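Local coordinates for protein GCN5-related N-acetyltransferase (Anabaena variabilis, PDB 2OZG) that binds coenzyme A and, as a member of the GNAT family, probably transfers acetyl groups to amines, possibly those of aminoglycosides, at residues Asp145-Gln150 / Ser244-Ile249; Ala152-Glu157 / Ile206-Lys211; His168-Gln173 / Gln213-Phe218. All blocks are in the same frame, centred on the assembly; numbering follows the deposited sequence. Where two conformers were deposited one is given.

Overall arrangement
The three contacts lie on the same side of the chain's centre and gather round strand 211-222 and helix 239-250, both in the second GNAT family region. Interaction 1 lays the 145-150 loop on helix 239-250; interaction 2, centred about 15 Å away, pairs the chain that follows this loop with the end of strand 202-206, and Ser244 OG probably hydrogen-bonds to Leu154 N where the two meet. Interaction 3, centred about 12 Å from interaction 2, packs helix 165-177 on strand 211-222, whose Ile216 reaches Phe245 and Phe248 of the helix in interaction 1. A bound coenzyme A comes within about 7 Å of the Gln150 side chain; interaction 3 is remote from the annotated sites.

Interaction 1: Asp145-Gln150 / Ser244-Ile249; sequences DSIQIQ and SFWTFI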
loop_
_atom_site.group_PDB
_atom_site.type_symbol
_atom_site.label_atom_id
_atom_site.label_comp_id
_atom_site.label_asym_id
_atom_site.label_seq_id
_atom_site.Cartn_x
_atom_site.Cartn_y
_atom_site.Cartn_z
ATOM N N ASP A 145 -10.282 19.419 5.046
ATOM C CA ASP A 145 -10.828 20.269 4.011
ATOM C C ASP A 145 -12.240 19.898 3.491
ATOM O O ASP A 145 -12.762 20.573 2.597
ATOM C CB ASP A 145 -9.813 20.428 2.870
ATOM C CG ASP A 145 -9.577 19.159 2.118
ATOM O OD1 ASP A 145 -10.260 18.146 2.410
ATOM O OD2 ASP A 145 -8.690 19.188 1.215
ATOM N N SER A 146 -12.836 18.830 4.023
ATOM C CA SER A 146 -14.176 18.436 3.662
ATOM C C SER A 146 -15.195 18.994 4.666
ATOM O O SER A 146 -16.391 18.960 4.414
ATOM C CB SER A 146 -14.297 16.910 3.586
ATOM O OG SER A 146 -14.343 16.342 4.890
ATOM N N ILE A 147 -14.731 19.602 5.763
ATOM C CA ILE A 147 -15.671 20.090 6.820
ATOM C C ILE A 147 -16.469 21.278 6.382
ATOM O O ILE A 147 -17.702 21.302 6.521
ATOM C CB ILE A 147 -14.949 20.384 8.117
ATOM C CG1 ILE A 147 -14.379 19.059 8.645
ATOM C CG2 ILE A 147 -15.936 20.969 9.135
ATOM C CD1 ILE A 147 -13.348 19.210 9.776
ATOM N N GLN A 148 -15.763 22.269 5.850
ATOM C CA GLN A 148 -16.397 23.414 5.246
ATOM C C GLN A 148 -17.562 23.989 6.063
ATOM O O GLN A 148 -18.682 24.110 5.577
ATOM C CB GLN A 148 -16.853 23.043 3.824
ATOM C CG GLN A 148 -15.713 22.567 2.892
ATOM C CD GLN A 148 -16.223 21.808 1.655
ATOM O OE1 GLN A 148 -17.435 21.750 1.401
ATOM N NE2 GLN A 148 -15.292 21.230 0.876
ATOM N N ILE A 149 -17.286 24.283 7.327
ATOM C CA ILE A 149 -18.217 24.982 8.201
ATOM C C ILE A 149 -17.452 26.184 8.722
ATOM O O ILE A 149 -16.311 26.038 9.176
ATOM C CB ILE A 149 -18.740 24.119 9.381
ATOM C CG1 ILE A 149 -19.687 23.041 8.838
ATOM C CG2 ILE A 149 -19.476 25.023 10.443
ATOM C CD1 ILE A 149 -20.028 21.962 9.780
ATOM N N GLN A 150 -18.049 27.366 8.552
ATOM C CA GLN A 150 -17.535 28.601 9.128
ATOM C C GLN A 150 -18.735 29.290 9.797
ATOM O O GLN A 150 -19.318 30.214 9.251
ATOM C CB GLN A 150 -16.855 29.505 8.095
ATOM C CG GLN A 150 -16.317 30.849 8.710
ATOM C CD GLN A 150 -15.202 30.698 9.785
ATOM O OE1 GLN A 150 -14.249 29.925 9.626
ATOM N NE2 GLN A 150 -15.308 31.485 10.853
ATOM N N SER A 244 -19.294 25.733 16.559
ATOM C CA SER A 244 -18.016 26.324 16.940
ATOM C C SER A 244 -16.893 25.293 16.904
ATOM O O SER A 244 -15.799 25.554 16.453
ATOM C CB SER A 244 -18.177 27.017 18.297
ATOM O OG SER A 244 -19.032 28.189 18.196
ATOM N N PHE A 245 -17.212 24.076 17.318
ATOM C CA PHE A 245 -16.300 22.958 17.261
ATOM C C PHE A 245 -15.851 22.684 15.829
ATOM O O PHE A 245 -14.663 22.672 15.523
ATOM C CB PHE A 245 -17.086 21.776 17.831
ATOM C CG PHE A 245 -16.417 20.435 17.747
ATOM C CD1 PHE A 245 -15.605 19.977 18.780
ATOM C CD2 PHE A 245 -16.728 19.544 16.701
ATOM C CE1 PHE A 245 -15.042 18.652 18.725
ATOM C CE2 PHE A 245 -16.151 18.285 16.627
ATOM C CZ PHE A 245 -15.325 17.828 17.670
ATOM N N TRP A 246 -16.820 22.483 14.951
ATOM C CA TRP A 246 -16.538 22.201 13.571
ATOM C C TRP A 246 -15.844 23.346 12.910
ATOM O O TRP A 246 -14.982 23.101 12.113
ATOM C CB TRP A 246 -17.788 21.869 12.760
ATOM C CG TRP A 246 -18.307 20.459 12.951
ATOM C CD1 TRP A 246 -19.553 20.104 13.357
ATOM C CD2 TRP A 246 -17.585 19.231 12.747
ATOM N NE1 TRP A 246 -19.671 18.713 13.434
ATOM C CE2 TRP A 246 -18.464 18.166 13.076
ATOM C CE3 TRP A 246 -16.274 18.927 12.370
ATOM C CZ2 TRP A 246 -18.080 16.845 12.998
ATOM C CZ3 TRP A 246 -15.892 17.568 12.283
ATOM C CH2 TRP A 246 -16.770 16.569 12.608
ATOM N N THR A 247 -16.280 24.585 13.143
ATOM C CA THR A 247 -15.600 25.756 12.572
ATOM C C THR A 247 -14.124 25.785 12.966
ATOM O O THR A 247 -13.239 25.990 12.133
ATOM C CB THR A 247 -16.255 27.081 13.008
ATOM O OG1 THR A 247 -17.608 27.113 12.565
ATOM C CG2 THR A 247 -15.542 28.268 12.411
ATOM N N PHE A 248 -13.849 25.535 14.242
ATOM C CA PHE A 248 -12.480 25.582 14.731
ATOM C C PHE A 248 -11.607 24.522 13.989
ATOM O O PHE A 248 -10.537 24.796 13.445
ATOM C CB PHE A 248 -12.560 25.380 16.227
ATOM C CG PHE A 248 -11.215 25.305 16.943
ATOM C CD1 PHE A 248 -10.506 26.440 17.217
ATOM C CD2 PHE A 248 -10.710 24.087 17.352
ATOM C CE1 PHE A 248 -9.272 26.382 17.888
ATOM C CE2 PHE A 248 -9.459 24.012 18.005
ATOM C CZ PHE A 248 -8.760 25.170 18.280
ATOM N N ILE A 249 -12.118 23.316 13.924
ATOM C CA ILE A 249 -11.462 22.229 13.258
ATOM C C ILE A 249 -11.300 22.499 11.764
ATOM O O ILE A 249 -10.233 22.253 11.234
ATOM C CB ILE A 249 -12.233 20.951 13.488
ATOM C CG1 ILE A 249 -12.215 20.617 14.975
ATOM C CG2 ILE A 249 -11.636 19.820 12.725
ATOM C CD1 ILE A 249 -13.206 19.505 15.322
#
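This is a loop-on-helix contact, apolar across most of its area, in which the connection after strand 132-143 lies along helix 239-250 of the second GNAT-type region of the chain. Ile147 and Ile149 point at the helix, with exposed Gln148 turned away between them, and Trp246 receives both. Ile147 crosses the tryptophan side chain at about a right angle and sets CG2 3.8 Å from Trp246 CE3. Ile149 comes in near the root of the indole, its CD1 3.7 Å from Trp246 CB. Both methyls reach the ring system obliquely; its NE1 is hydrogen-bonded to the carbonyl oxygen of Leu269, while Leu273 also packs on the side chain.

Thr247 anchors the other end. With OG1 beside the backbone N (chi1 -61°), CG2 lies anti to that nitrogen and faces the amide of Gln150, with Gln150 OE1 3.5 Å from Thr247 CG2. That amide curls back to the helix because the glutamine chain bends at chi2 (63°), and its OE1 is hydrogen-bonded to Asn251. The Thr247 hydroxyl has CG2 of Ile149 alongside it and is engaged with Gln243 O and His151 N, tying the loop's continuation to the helix. Gln150 also packs on Gly93 of the second subunit, which places this end of the contact at a subunit interface. The CA-H of the same threonine, Thr247, points almost straight at Ile149 O, with CA 3.5 Å from that oxygen. At the Ile147 end of the contact, Ile147 CD1 presses on Ile249 CG2 at 3.5 Å, a close approach for two methyl groups.

Interaction 2: Ala152-Glu157 / Ile206-Lys211; sequences ASLPLE and IGDKDK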
loop_
_atom_site.group_PDB
_atom_site.type_symbol
_atom_site.label_atom_id
_atom_site.label_comp_id
_atom_site.label_asym_id
_atom_site.label_seq_id
_atom_site.Cartn_x
_atom_site.Cartn_y
_atom_site.Cartn_z
ATOM N N ALA A 152 -18.886 30.414 13.372
ATOM C CA ALA A 152 -18.242 30.637 14.670
ATOM C C ALA A 152 -19.143 31.403 15.635
ATOM O O ALA A 152 -18.897 32.556 15.941
ATOM C CB ALA A 152 -16.931 31.388 14.477
ATOM N N SER A 153 -20.175 30.732 16.106
ATOM C CA SER A 153 -21.119 31.293 17.040
ATOM C C SER A 153 -20.439 31.727 18.347
ATOM O O SER A 153 -20.743 32.771 18.900
ATOM C CB SER A 153 -22.129 30.186 17.390
ATOM O OG SER A 153 -22.652 29.564 16.237
ATOM N N LEU A 154 -19.537 30.877 18.839
ATOM C CA LEU A 154 -18.861 31.030 20.131
ATOM C C LEU A 154 -17.365 31.034 19.921
ATOM O O LEU A 154 -16.864 30.397 18.985
ATOM C CB LEU A 154 -19.202 29.848 21.060
ATOM C CG LEU A 154 -20.688 29.617 21.289
ATOM C CD1 LEU A 154 -20.898 28.447 22.179
ATOM C CD2 LEU A 154 -21.350 30.850 21.872
ATOM N N PRO A 155 -16.647 31.824 20.738
ATOM C CA PRO A 155 -15.224 31.827 20.650
ATOM C C PRO A 155 -14.600 30.644 21.339
ATOM O O PRO A 155 -15.208 30.026 22.195
ATOM C CB PRO A 155 -14.822 33.085 21.425
ATOM C CG PRO A 155 -15.870 33.356 22.313
ATOM C CD PRO A 155 -17.133 32.850 21.665
ATOM N N LEU A 156 -13.364 30.385 20.968
ATOM C CA LEU A 156 -12.550 29.378 21.599
ATOM C C LEU A 156 -11.399 30.084 22.271
ATOM O O LEU A 156 -10.929 31.098 21.776
ATOM C CB LEU A 156 -12.035 28.343 20.600
ATOM C CG LEU A 156 -13.101 27.281 20.370
ATOM C CD1 LEU A 156 -13.926 27.666 19.209
ATOM C CD2 LEU A 156 -12.469 25.947 20.192
ATOM N N GLU A 157 -10.967 29.517 23.387
ATOM C CA GLU A 157 -9.941 30.069 24.235
ATOM C C GLU A 157 -9.013 28.966 24.733
ATOM O O GLU A 157 -9.493 28.016 25.279
ATOM C CB GLU A 157 -10.615 30.688 25.444
ATOM C CG GLU A 157 -9.667 31.444 26.323
ATOM C CD GLU A 157 -10.292 31.876 27.650
ATOM O OE1 GLU A 157 -11.523 31.691 27.837
ATOM O OE2 GLU A 157 -9.540 32.385 28.499
ATOM N N ILE A 206 -14.890 26.176 24.706
ATOM C CA ILE A 206 -15.794 26.720 23.710
ATOM C C ILE A 206 -16.843 27.503 24.464
ATOM O O ILE A 206 -17.521 26.962 25.328
ATOM C CB ILE A 206 -16.537 25.605 22.930
ATOM C CG1 ILE A 206 -15.536 24.708 22.230
ATOM C CG2 ILE A 206 -17.454 26.222 21.876
ATOM C CD1 ILE A 206 -16.085 23.427 21.686
ATOM N N GLY A 207 -16.966 28.779 24.144
ATOM C CA GLY A 207 -17.983 29.629 24.717
ATOM C C GLY A 207 -17.530 31.029 24.958
ATOM O O GLY A 207 -16.317 31.336 24.847
ATOM N N ASP A 208 -18.506 31.911 25.217
ATOM C CA ASP A 208 -18.171 33.278 25.598
ATOM C C ASP A 208 -17.510 33.148 26.964
ATOM O O ASP A 208 -17.622 32.095 27.625
ATOM C CB ASP A 208 -19.383 34.220 25.665
ATOM C CG ASP A 208 -20.023 34.460 24.315
ATOM O OD1 ASP A 208 -19.300 34.692 23.326
ATOM O OD2 ASP A 208 -21.272 34.427 24.247
ATOM N N LYS A 209 -16.799 34.215 27.342
ATOM C CA LYS A 209 -16.060 34.287 28.603
ATOM C C LYS A 209 -16.987 33.989 29.760
ATOM O O LYS A 209 -18.077 34.566 29.840
ATOM C CB LYS A 209 -15.433 35.692 28.805
ATOM N N ASP A 210 -16.551 33.083 30.635
ATOM C CA ASP A 210 -17.300 32.737 31.852
ATOM C C ASP A 210 -18.663 32.077 31.581
ATOM O O ASP A 210 -19.486 31.973 32.484
ATOM C CB ASP A 210 -17.529 33.991 32.741
ATOM C CG ASP A 210 -16.254 34.818 32.973
ATOM O OD1 ASP A 210 -15.149 34.229 33.124
ATOM O OD2 ASP A 210 -16.385 36.072 33.020
ATOM N N LYS A 211 -18.907 31.660 30.337
ATOM C CA LYS A 211 -20.141 30.952 29.975
ATOM C C LYS A 211 -19.734 29.780 29.076
ATOM O O LYS A 211 -20.188 29.658 27.936
ATOM C CB LYS A 211 -21.122 31.896 29.281
#
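Leu156 and Ile206 face each other as an antiparallel non-hydrogen-bonded pair, their CA atoms 4.7 Å apart, and just beyond them Gly207 N donates to Pro155 O at 2.9 Å in a bond that is nearly straight (176°) and meets the carbonyl almost end-on. The chain turns a corner at Gly207, whose phi of 144° would jam any side chain against the preceding carbonyl oxygen.

On the face that carries the bridge pair, Leu156 and Ile206 lie side by side and point the same way, Leu156 CD2 resting 3.9 Å from Ile206 CG1. The other branch of Ile206 serves a different neighbour: with CG1 beside the backbone N (chi1 -59°), CG2 is swung towards Leu154, which crosses at about a right angle and brings its CB to 4.1 Å from Ile206 CG2. With an alanine here, CG1 and CG2 are gone, and Leu156 CD2 and Leu154 CB would probably each lose their apolar partner on this strand, leaving a gap beside Ser244 and Ile216.

The arrangement is a short antiparallel pairing that joins strand 156-158 to strand 202-206, which in turn pairs with strand 211-222 of the second GNAT family region. Helix 239-250 covers the same face, with Phe248 against Leu156 and Ser244 against Ile206. Beyond the corner, Asp208 to Lys211 form a type II beta turn closed by Lys211 N and Asp208 O. At the exposed margin the Pro155 ring crosses the Asp208 side chain at about a right angle, its CD 3.3 Å from Asp208 OD1.

Interaction 3: His168-Gln173 / Gln213-Phe218; sequences HELYQQ and QGYIIF
Leu170 and Tyr215 bury the most surface where helix 165-177 packs across strand 211-222, a helix-on-sheet contact, the strand lying in the second GNAT family region. The axes of the two short segments pass 8.6 Å apart at 107°, so the helix runs nearly crosswise to the strand and meets it through one residue pair and its neighbours.

Leu170 points at the strand and runs alongside the Tyr215 side chain, the two pointing opposite ways. Its CB lies at the edge of the phenol ring, in the ring plane, 3.8 Å from Tyr215 CD2. The isobutyl end then splits: CD1 reaches 3.7 Å to Gly214 O, while CD2 rests near the backbone joining Gln213 to Gly214. That piece of strand belongs to a classic beta bulge, two residues (Gln213 and Gly214) set against the single Ile206. The ring of Tyr215 stands up against the helix because CG sits between the backbone N and the carbonyl carbon (chi1 70°), and Phe167 meets it edge-to-face.

Tyr171, one residue further along the helix, buries less. Its ring leads away from the strand to Trp189 and Arg184, and its hydroxyl is hydrogen-bonded to Leu182 O. The hydroxyl of Tyr215, held by Asp233 OD2 of the adjacent strand 227-236, is tucked against the base of Tyr171: the oxygen lies at the edge of that ring, 3.5 Å from Tyr171 CB and 3.6 Å from Tyr171 CD1.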
loop_
_atom_site.group_PDB
_atom_site.type_symbol
_atom_site.label_atom_id
_atom_site.label_comp_id
_atom_site.label_asym_id
_atom_site.label_seq_id
_atom_site.Cartn_x
_atom_site.Cartn_y
_atom_site.Cartn_z
ATOM N N HIS A 168 -13.869 19.414 34.411
ATOM C CA HIS A 168 -14.680 18.437 35.169
ATOM C C HIS A 168 -16.139 18.797 35.122
ATOM O O HIS A 168 -16.948 17.951 34.957
ATOM C CB HIS A 168 -14.272 18.318 36.672
ATOM C CG HIS A 168 -15.273 17.543 37.518
ATOM N ND1 HIS A 168 -15.402 16.162 37.474
ATOM C CD2 HIS A 168 -16.220 17.968 38.401
ATOM C CE1 HIS A 168 -16.368 15.776 38.297
ATOM N NE2 HIS A 168 -16.890 16.853 38.859
ATOM N N GLU A 169 -16.452 20.080 35.235
ATOM C CA GLU A 169 -17.838 20.514 35.319
ATOM C C GLU A 169 -18.617 20.412 34.008
ATOM O O GLU A 169 -19.805 20.122 34.018
ATOM C CB GLU A 169 -17.885 21.912 35.921
ATOM C CG GLU A 169 -17.306 21.931 37.343
ATOM C CD GLU A 169 -17.086 23.333 37.866
ATOM O OE1 GLU A 169 -17.370 24.293 37.113
ATOM O OE2 GLU A 169 -16.639 23.476 39.023
ATOM N N LEU A 170 -17.951 20.673 32.887
ATOM C CA LEU A 170 -18.548 20.461 31.585
ATOM C C LEU A 170 -18.626 18.964 31.295
ATOM O O LEU A 170 -19.602 18.498 30.720
ATOM C CB LEU A 170 -17.730 21.172 30.498
ATOM C CG LEU A 170 -17.817 22.713 30.487
ATOM C CD1 LEU A 170 -16.746 23.351 29.624
ATOM C CD2 LEU A 170 -19.192 23.184 30.059
ATOM N N TYR A 171 -17.580 18.222 31.624
ATOM C CA TYR A 171 -17.579 16.771 31.422
ATOM C C TYR A 171 -18.732 16.098 32.119
ATOM O O TYR A 171 -19.473 15.322 31.521
ATOM C CB TYR A 171 -16.262 16.138 31.845
ATOM C CG TYR A 171 -16.332 14.644 31.636
ATOM C CD1 TYR A 171 -16.132 14.073 30.399
ATOM C CD2 TYR A 171 -16.687 13.824 32.681
ATOM C CE1 TYR A 171 -16.282 12.705 30.212
ATOM C CE2 TYR A 171 -16.807 12.467 32.504
ATOM C CZ TYR A 171 -16.603 11.917 31.285
ATOM O OH TYR A 171 -16.758 10.556 31.179
ATOM N N GLN A 172 -18.873 16.360 33.406
ATOM C CA GLN A 172 -19.948 15.722 34.170
ATOM C C GLN A 172 -21.344 16.082 33.651
ATOM O O GLN A 172 -22.280 15.329 33.897
ATOM C CB GLN A 172 -19.788 15.970 35.679
ATOM C CG GLN A 172 -20.538 14.915 36.546
ATOM C CD GLN A 172 -19.919 14.710 37.928
ATOM O OE1 GLN A 172 -19.485 15.671 38.587
ATOM N NE2 GLN A 172 -19.884 13.443 38.384
ATOM N N GLN A 173 -21.502 17.213 32.947
ATOM C CA GLN A 173 -22.794 17.530 32.309
ATOM C C GLN A 173 -23.094 16.681 31.081
ATOM O O GLN A 173 -24.183 16.230 30.916
ATOM C CB GLN A 173 -22.889 18.995 31.925
ATOM C CG GLN A 173 -23.025 19.874 33.082
ATOM C CD GLN A 173 -22.932 21.349 32.711
ATOM O OE1 GLN A 173 -23.908 21.939 32.214
ATOM N NE2 GLN A 173 -21.768 21.970 33.022
ATOM N N GLN A 213 -19.494 26.434 27.104
ATOM C CA GLN A 213 -20.470 25.524 26.573
ATOM C C GLN A 213 -19.874 24.218 26.046
ATOM O O GLN A 213 -20.582 23.335 25.618
ATOM C CB GLN A 213 -21.269 26.229 25.504
ATOM C CG GLN A 213 -22.076 27.411 26.064
ATOM C CD GLN A 213 -23.087 27.950 25.094
ATOM O OE1 GLN A 213 -23.885 27.194 24.526
ATOM N NE2 GLN A 213 -23.075 29.284 24.900
ATOM N N GLY A 214 -18.566 24.081 26.120
ATOM C CA GLY A 214 -17.929 22.886 25.669
ATOM C C GLY A 214 -16.442 23.065 25.671
ATOM O O GLY A 214 -15.940 24.119 26.068
ATOM N N TYR A 215 -15.734 22.031 25.207
ATOM C CA TYR A 215 -14.293 22.097 25.172
ATOM C C TYR A 215 -13.719 21.081 24.176
ATOM O O TYR A 215 -14.456 20.196 23.649
ATOM C CB TYR A 215 -13.724 21.947 26.609
ATOM C CG TYR A 215 -13.857 20.559 27.244
ATOM C CD1 TYR A 215 -13.070 19.512 26.822
ATOM C CD2 TYR A 215 -14.700 20.330 28.330
ATOM C CE1 TYR A 215 -13.188 18.214 27.399
ATOM C CE2 TYR A 215 -14.776 19.082 28.931
ATOM C CZ TYR A 215 -14.027 18.025 28.468
ATOM O OH TYR A 215 -14.117 16.805 29.132
ATOM N N ILE A 216 -12.447 21.277 23.828
ATOM C CA ILE A 216 -11.728 20.324 22.961
ATOM C C ILE A 216 -10.317 20.165 23.496
ATOM O O ILE A 216 -9.635 21.165 23.807
ATOM C CB ILE A 216 -11.626 20.797 21.484
ATOM C CG1 ILE A 216 -12.945 21.369 20.992
ATOM C CG2 ILE A 216 -11.137 19.672 20.602
ATOM C CD1 ILE A 216 -12.918 21.920 19.545
ATOM N N ILE A 217 -9.886 18.903 23.586
ATOM C CA ILE A 217 -8.545 18.524 24.008
ATOM C C ILE A 217 -7.941 17.667 22.898
ATOM O O ILE A 217 -8.550 16.668 22.504
ATOM C CB ILE A 217 -8.534 17.704 25.286
ATOM C CG1 ILE A 217 -9.224 18.462 26.403
ATOM C CG2 ILE A 217 -7.059 17.397 25.656
ATOM C CD1 ILE A 217 -9.475 17.636 27.645
ATOM N N PHE A 218 -6.745 18.054 22.430
ATOM C CA PHE A 218 -6.154 17.404 21.302
ATOM C C PHE A 218 -4.657 17.475 21.228
ATOM O O PHE A 218 -3.988 18.237 21.955
ATOM C CB PHE A 218 -6.844 17.931 20.041
ATOM C CG PHE A 218 -6.476 19.377 19.673
ATOM C CD1 PHE A 218 -5.343 19.633 18.907
ATOM C CD2 PHE A 218 -7.249 20.453 20.088
ATOM C CE1 PHE A 218 -4.956 20.929 18.591
ATOM C CE2 PHE A 218 -6.892 21.759 19.713
ATOM C CZ PHE A 218 -5.740 21.971 18.953
#